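PDB 3LDU: putative methylase from Clostridium difficile, which binds GTP and probably acts as an RNA-binding methyltransferase that modifies guanines of ribosomal RNA. Local coordinates for residues 80-85 and 126-131. Sequence-based numbering, arbitrary orientation.
Sequences NTKRIN and LKKSYL
Asn85 and Ser129 face each other across a small, hydrated surface contact in which the amide nitrogen ND2 of Asn85 stands 3.7 Å from OG of Ser129, without a direct hydrogen bond. A water between the two side chains offers a tentative bridge instead. Its distance of 2.5 Å from Ser129 OG is unusually short, which leaves the strength of this leg doubtful, and ND2 of Asn85 donates to it only weakly over 3.2 Å. With CG anti to the backbone N (chi1 -176°), the Asn85 amide swings across the gap; its nitrogen bonds chiefly to Ser87 OG and lies near Ser129 OG. In Ser129, chi1 of -65° places OG where the water and Ser125 O, one turn back, can both reach it. Ser129 OG makes weak hydrogen bonds to Ser125 O and Ser87 OG, so the water is one member of a small polar cluster.

Farther along the interface, the extended Lys82 side chain brings its end up to that of Lys128, which bends at chi3 (-67°) and approaches from a roughly perpendicular direction. CE of Lys82 comes within 4.2 Å of Lys128 NZ, and the two NZ atoms of Lys82 and Lys128 are 4.5 Å apart. This proximity of like charges is probably eased by Glu124, one turn before Lys128 on the same helix, whose OE2 forms a salt bridge with Lys82 NZ. The chain leaving the 74-82 helix is fixed by two further bonds: Ile84 O accepts from Ser125 OG, and Thr81 O binds Trp86 NE1. At the close of the other helix, Tyr130 N still bonds to Leu126 O before Tyr130 leaves helical geometry.

The contact is a small, polar, perhaps partly water-mediated meeting at the surface of the THUMP domain, between the end of helix 74-82 with its following loop and the last turn of helix 111-129, well away from the GTP pocket.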
ATOM      1  N   ASN A  80      23.096  15.108 -17.205  1.00 23.85           N
ATOM      2  CA  ASN A  80      22.807  15.156 -15.775  1.00 24.18           C
ATOM      3  C   ASN A  80      22.869  13.789 -15.105  1.00 28.93           C
ATOM      4  O   ASN A  80      23.267  13.674 -13.948  1.00 29.09           O
ATOM      5  CB  ASN A  80      21.455  15.836 -15.511  1.00 27.61           C
ATOM      6  CG  ASN A  80      21.473  17.311 -15.867  1.00 41.22           C
ATOM      7  OD1 ASN A  80      22.535  17.931 -15.904  1.00 54.68           O
ATOM      8  ND2 ASN A  80      20.309  17.876 -16.144  1.00 37.61           N
ATOM      9  N   THR A  81      22.475  12.746 -15.831  1.00 21.86           N
ATOM     10  CA  THR A  81      22.475  11.415 -15.254  1.00 21.96           C
ATOM     11  C   THR A  81      23.910  10.900 -15.162  1.00 23.96           C
ATOM     12  O   THR A  81      24.304  10.282 -14.165  1.00 23.08           O
ATOM     13  CB  THR A  81      21.642  10.450 -16.107  1.00 22.32           C
ATOM     14  OG1 THR A  81      20.289  10.927 -16.181  1.00 23.92           O
ATOM     15  CG2 THR A  81      21.662   9.043 -15.494  1.00 22.54           C
ATOM     16  N   LYS A  82      24.683  11.169 -16.210  1.00 22.21           N
ATOM     17  CA  LYS A  82      26.062  10.706 -16.286  1.00 21.42           C
ATOM     18  C   LYS A  82      26.945  11.322 -15.198  1.00 32.95           C
ATOM     19  O   LYS A  82      27.850  10.658 -14.681  1.00 33.31           O
ATOM     20  CB  LYS A  82      26.652  11.001 -17.670  1.00 26.09           C
ATOM     21  CG  LYS A  82      28.096  10.514 -17.816  1.00 37.55           C
ATOM     22  CD  LYS A  82      28.639  10.723 -19.217  1.00 39.88           C
ATOM     23  CE  LYS A  82      30.126  10.362 -19.263  1.00 41.89           C
ATOM     24  NZ  LYS A  82      30.723  10.557 -20.610  1.00 42.06           N
ATOM     25  N   ARG A  83      26.681  12.579 -14.845  1.00 30.99           N
ATOM     26  CA  ARG A  83      27.516  13.278 -13.868  1.00 34.25           C
ATOM     27  C   ARG A  83      27.317  12.781 -12.440  1.00 34.04           C
ATOM     28  O   ARG A  83      28.138  13.049 -11.572  1.00 36.73           O
ATOM     29  CB  ARG A  83      27.325  14.798 -13.943  1.00 44.83           C
ATOM     30  CG  ARG A  83      25.879  15.282 -13.840  1.00 55.02           C
ATOM     31  CD  ARG A  83      25.318  15.239 -12.416  1.00 64.81           C
ATOM     32  NE  ARG A  83      23.996  15.866 -12.337  1.00 66.29           N
ATOM     33  CZ  ARG A  83      23.196  15.815 -11.276  1.00 67.32           C
ATOM     34  NH1 ARG A  83      23.568  15.156 -10.187  1.00 71.07           N
ATOM     35  NH2 ARG A  83      22.017  16.424 -11.303  1.00 65.22           N
ATOM     36  N   ILE A  84      26.220  12.075 -12.191  1.00 29.76           N
ATOM     37  CA  ILE A  84      26.000  11.453 -10.890  1.00 29.48           C
ATOM     38  C   ILE A  84      27.106  10.429 -10.658  1.00 32.61           C
ATOM     39  O   ILE A  84      27.536   9.765 -11.601  1.00 30.01           O
ATOM     40  CB  ILE A  84      24.633  10.755 -10.850  1.00 27.02           C
ATOM     41  CG1 ILE A  84      23.517  11.788 -11.005  1.00 27.81           C
ATOM     42  CG2 ILE A  84      24.463   9.935  -9.561  1.00 26.94           C
ATOM     43  CD1 ILE A  84      22.170  11.166 -11.280  1.00 28.09           C
ATOM     44  N   ASN A  85      27.583  10.310  -9.420  1.00 31.92           N
ATOM     45  CA  ASN A  85      28.602   9.317  -9.109  1.00 36.58           C
ATOM     46  C   ASN A  85      27.940   7.979  -8.846  1.00 32.34           C
ATOM     47  O   ASN A  85      27.666   7.621  -7.698  1.00 33.81           O
ATOM     48  CB  ASN A  85      29.453   9.734  -7.908  1.00 45.20           C
ATOM     49  CG  ASN A  85      30.587   8.751  -7.624  1.00 50.48           C
ATOM     50  OD1 ASN A  85      31.191   8.771  -6.551  1.00 61.01           O
ATOM     51  ND2 ASN A  85      30.883   7.890  -8.592  1.00 40.17           N
ATOM     52  N   LEU A 126      29.802   4.558 -14.747  1.00 25.97           N
ATOM     53  CA  LEU A 126      30.465   3.424 -14.107  1.00 27.43           C
ATOM     54  C   LEU A 126      31.748   3.026 -14.829  1.00 36.05           C
ATOM     55  O   LEU A 126      32.745   2.696 -14.193  1.00 35.80           O
ATOM     56  CB  LEU A 126      29.521   2.224 -14.043  1.00 29.29           C
ATOM     57  CG  LEU A 126      28.303   2.462 -13.151  1.00 27.74           C
ATOM     58  CD1 LEU A 126      27.394   1.251 -13.180  1.00 29.86           C
ATOM     59  CD2 LEU A 126      28.749   2.766 -11.727  1.00 27.75           C
ATOM     60  N   LYS A 127      31.715   3.044 -16.157  1.00 32.13           N
ATOM     61  CA  LYS A 127      32.902   2.711 -16.947  1.00 33.83           C
ATOM     62  C   LYS A 127      34.056   3.622 -16.548  1.00 34.54           C
ATOM     63  O   LYS A 127      35.216   3.194 -16.455  1.00 39.83           O
ATOM     64  CB  LYS A 127      32.601   2.862 -18.441  1.00 39.43           C
ATOM     65  CG  LYS A 127      33.853   2.929 -19.300  1.00 50.60           C
ATOM     66  CD  LYS A 127      33.556   3.236 -20.763  1.00 59.95           C
ATOM     67  CE  LYS A 127      34.864   3.338 -21.553  1.00 63.00           C
ATOM     68  NZ  LYS A 127      34.662   3.717 -22.980  1.00 65.91           N
ATOM     69  N   LYS A 128      33.739   4.887 -16.303  1.00 38.29           N
ATOM     70  CA  LYS A 128      34.745   5.860 -15.895  1.00 43.45           C
ATOM     71  C   LYS A 128      35.271   5.573 -14.481  1.00 48.11           C
ATOM     72  O   LYS A 128      36.486   5.598 -14.240  1.00 46.70           O
ATOM     73  CB  LYS A 128      34.172   7.277 -15.986  1.00 53.38           C
ATOM     74  CG  LYS A 128      35.144   8.379 -15.595  1.00 69.32           C
ATOM     75  CD  LYS A 128      34.526   9.763 -15.779  1.00 76.74           C
ATOM     76  CE  LYS A 128      34.282  10.084 -17.249  1.00 79.48           C
ATOM     77  NZ  LYS A 128      33.792  11.481 -17.441  1.00 76.05           N
ATOM     78  N   SER A 129      34.361   5.299 -13.551  1.00 41.64           N
ATOM     79  CA  SER A 129      34.743   5.025 -12.165  1.00 41.14           C
ATOM     80  C   SER A 129      35.534   3.728 -12.030  1.00 39.86           C
ATOM     81  O   SER A 129      36.509   3.670 -11.283  1.00 40.66           O
ATOM     82  CB  SER A 129      33.511   4.959 -11.249  1.00 36.64           C
ATOM     83  OG  SER A 129      32.840   6.204 -11.171  1.00 37.38           O
ATOM     84  N   TYR A 130      35.100   2.696 -12.752  1.00 43.29           N
ATOM     85  CA  TYR A 130      35.633   1.343 -12.593  1.00 48.37           C
ATOM     86  C   TYR A 130      36.701   1.017 -13.621  1.00 61.69           C
ATOM     87  O   TYR A 130      37.138  -0.126 -13.718  1.00 65.74           O
ATOM     88  CB  TYR A 130      34.508   0.300 -12.664  1.00 35.19           C
ATOM     89  CG  TYR A 130      33.541   0.385 -11.501  1.00 40.19           C
ATOM     90  CD1 TYR A 130      33.961   0.879 -10.278  1.00 43.77           C
ATOM     91  CD2 TYR A 130      32.219  -0.030 -11.623  1.00 42.00           C
ATOM     92  CE1 TYR A 130      33.106   0.966  -9.203  1.00 43.30           C
ATOM     93  CE2 TYR A 130      31.332   0.056 -10.539  1.00 37.78           C
ATOM     94  CZ  TYR A 130      31.794   0.557  -9.330  1.00 45.20           C
ATOM     95  OH  TYR A 130      30.973   0.668  -8.228  1.00 35.52           O
ATOM     96  N   LEU A 131      37.117   2.023 -14.386  1.00 69.31           N
ATOM     97  CA  LEU A 131      38.171   1.842 -15.375  1.00 70.37           C
ATOM     98  C   LEU A 131      37.950   0.562 -16.178  1.00 71.58           C
ATOM     99  O   LEU A 131      38.885  -0.208 -16.402  1.00 65.46           O
ATOM    100  CB  LEU A 131      39.529   1.784 -14.675  1.00 71.06           C
ATOM    101  CG  LEU A 131      39.772   2.872 -13.626  1.00 73.15           C
ATOM    102  CD1 LEU A 131      40.974   2.542 -12.745  1.00 74.18           C
ATOM    103  CD2 LEU A 131      39.927   4.236 -14.287  1.00 71.23           C
TER
HETATM  104  O   HOH W   1      30.298   6.174 -11.232  1.00 29.43           O